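Local structure of laccase (Uncultured bacterium, 4F7K) at residues A[47-52]-A[79-84]. The protein is a bacterial laccase, a multicopper oxidase that probably couples the oxidation of phenolic substrates to the reduction of dioxygen to water. Numbering follows the deposited sequence.
Sequences IRFQNQ and DVVEAG
Asn51 makes both hydrogen bonds that join segment 47-52, the end of strand 44-51 and the residue after it, to the loop segment 79-84. Its side-chain ND2 donates to Val81 O at 2.8 Å. The bond is bent, with an angle of 134° at the hydrogen. The acceptor lies nearly in the amide plane, but ND2 stands well above the carbonyl plane of Val81. With CG turned anti to the backbone N (chi1 -176°), the amide reaches across to the loop backbone. The main chain supplies the second bond, from Gly84 N to Asn51 O at 2.9 Å. The amide has further partners: ND2 also bonds to Glu55 O, and OD1 accepts from Ile53 N. These bonds fix the amide's rotation and link the residues after the strand, Ile53 and Glu55, to the loop through one side chain. Val81 O and Glu55 O would probably lose their shared donor, and Ile53 N its acceptor, if an alanine stood here.

The apolar part is small. Val81 CB sits at the edge of the Phe49 ring, near its plane, 4.0 Å from CE2. Val81 CG1 also packs on Asn51 CB at 4.0 Å.

The contact lies in the first cupredoxin-type domain, at the end of strand 44-51. This strand runs between strands 4-13 and 86-92 in a mixed sheet. The loop leads into strand 86-92, where Phe87 touches Val81 and Tyr89 touches Phe49. Val59 of strand 59-62 also packs on Phe49.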
loop_
_atom_site.group_PDB
_atom_site.type_symbol
_atom_site.label_atom_id
_atom_site.label_comp_id
_atom_site.label_asym_id
_atom_site.label_seq_id
_atom_site.Cartn_x
_atom_site.Cartn_y
_atom_site.Cartn_z
ATOM N N ILE A 47 2.747 5.426 -18.664
ATOM C CA ILE A 47 2.716 6.594 -17.780
ATOM C C ILE A 47 3.881 7.542 -18.082
ATOM O O ILE A 47 5.041 7.131 -18.044
ATOM C CB ILE A 47 2.733 6.115 -16.304
ATOM C CG1 ILE A 47 1.422 5.377 -16.012
ATOM C CG2 ILE A 47 2.934 7.283 -15.302
ATOM C CD1 ILE A 47 1.513 4.224 -14.946
ATOM N N ARG A 48 3.576 8.794 -18.430
ATOM C CA ARG A 48 4.623 9.796 -18.599
ATOM C C ARG A 48 4.769 10.615 -17.289
ATOM O O ARG A 48 3.982 11.523 -17.025
ATOM C CB ARG A 48 4.384 10.670 -19.844
ATOM C CG ARG A 48 5.534 11.653 -20.189
ATOM C CD ARG A 48 5.221 12.544 -21.415
ATOM N NE ARG A 48 5.879 13.860 -21.344
ATOM C CZ ARG A 48 6.052 14.713 -22.372
ATOM N NH1 ARG A 48 5.646 14.412 -23.611
ATOM N NH2 ARG A 48 6.656 15.887 -22.167
ATOM N N PHE A 49 5.773 10.247 -16.487
ATOM C CA PHE A 49 6.136 10.965 -15.275
ATOM C C PHE A 49 6.858 12.275 -15.577
ATOM O O PHE A 49 7.842 12.287 -16.315
ATOM C CB PHE A 49 7.021 10.107 -14.366
ATOM C CG PHE A 49 7.490 10.812 -13.112
ATOM C CD1 PHE A 49 6.574 11.364 -12.199
ATOM C CD2 PHE A 49 8.835 10.904 -12.829
ATOM C CE1 PHE A 49 7.018 11.998 -11.009
ATOM C CE2 PHE A 49 9.299 11.530 -11.649
ATOM C CZ PHE A 49 8.384 12.102 -10.743
ATOM N N GLN A 50 6.371 13.355 -14.975
ATOM C CA GLN A 50 6.939 14.692 -15.137
ATOM C C GLN A 50 7.297 15.292 -13.768
ATOM O O GLN A 50 6.434 15.436 -12.917
ATOM C CB GLN A 50 5.932 15.622 -15.808
ATOM C CG GLN A 50 5.490 15.201 -17.173
ATOM C CD GLN A 50 6.185 16.001 -18.228
ATOM O OE1 GLN A 50 7.273 16.574 -17.993
ATOM N NE2 GLN A 50 5.571 16.072 -19.400
ATOM N N ASN A 51 8.560 15.658 -13.592
ATOM C CA ASN A 51 9.064 16.172 -12.311
ATOM C C ASN A 51 8.955 17.704 -12.198
ATOM O O ASN A 51 9.792 18.437 -12.750
ATOM C CB ASN A 51 10.508 15.697 -12.129
ATOM C CG ASN A 51 11.106 16.089 -10.790
ATOM O OD1 ASN A 51 10.604 16.972 -10.089
ATOM N ND2 ASN A 51 12.224 15.449 -10.445
ATOM N N GLN A 52 7.913 18.190 -11.518
ATOM C CA GLN A 52 7.789 19.640 -11.230
ATOM C C GLN A 52 7.953 19.944 -9.733
ATOM O O GLN A 52 7.269 20.814 -9.195
ATOM C CB GLN A 52 6.449 20.224 -11.715
ATOM C CG GLN A 52 6.174 20.031 -13.207
ATOM C CD GLN A 52 4.921 20.768 -13.689
ATOM O OE1 GLN A 52 4.064 21.185 -12.893
ATOM N NE2 GLN A 52 4.807 20.925 -14.996
ATOM N N ASP A 79 18.356 6.084 -13.774
ATOM C CA ASP A 79 18.840 7.359 -13.294
ATOM C C ASP A 79 17.675 8.049 -12.586
ATOM O O ASP A 79 16.516 7.892 -12.981
ATOM C CB ASP A 79 19.308 8.217 -14.468
ATOM C CG ASP A 79 20.465 7.580 -15.229
ATOM O OD1 ASP A 79 21.266 6.863 -14.584
ATOM O OD2 ASP A 79 20.563 7.799 -16.466
ATOM N N VAL A 80 17.992 8.808 -11.545
ATOM C CA VAL A 80 17.051 9.728 -10.939
ATOM C C VAL A 80 16.464 10.659 -12.021
ATOM O O VAL A 80 17.130 10.979 -13.007
ATOM C CB VAL A 80 17.751 10.516 -9.808
ATOM C CG1 VAL A 80 18.730 11.560 -10.392
ATOM C CG2 VAL A 80 16.745 11.147 -8.852
ATOM N N VAL A 81 15.206 11.053 -11.860
ATOM C CA VAL A 81 14.586 12.004 -12.767
ATOM C C VAL A 81 14.880 13.392 -12.225
ATOM O O VAL A 81 14.374 13.782 -11.168
ATOM C CB VAL A 81 13.055 11.748 -12.896
ATOM C CG1 VAL A 81 12.420 12.678 -13.941
ATOM C CG2 VAL A 81 12.797 10.288 -13.255
ATOM N N GLU A 82 15.746 14.127 -12.910
ATOM C CA GLU A 82 16.132 15.436 -12.427
ATOM C C GLU A 82 14.929 16.353 -12.501
ATOM O O GLU A 82 13.957 16.050 -13.198
ATOM C CB GLU A 82 17.318 15.989 -13.220
ATOM C CG GLU A 82 18.625 15.196 -13.007
ATOM C CD GLU A 82 19.179 15.226 -11.552
ATOM O OE1 GLU A 82 18.523 15.740 -10.606
ATOM O OE2 GLU A 82 20.303 14.714 -11.346
ATOM N N ALA A 83 14.965 17.443 -11.747
ATOM C CA ALA A 83 13.884 18.397 -11.777
ATOM C C ALA A 83 13.718 18.908 -13.204
ATOM O O ALA A 83 14.703 19.101 -13.922
ATOM C CB ALA A 83 14.159 19.529 -10.804
ATOM N N GLY A 84 12.470 19.063 -13.630
ATOM C CA GLY A 84 12.160 19.527 -14.967
ATOM C C GLY A 84 12.203 18.412 -16.000
ATOM O O GLY A 84 11.908 18.633 -17.170
#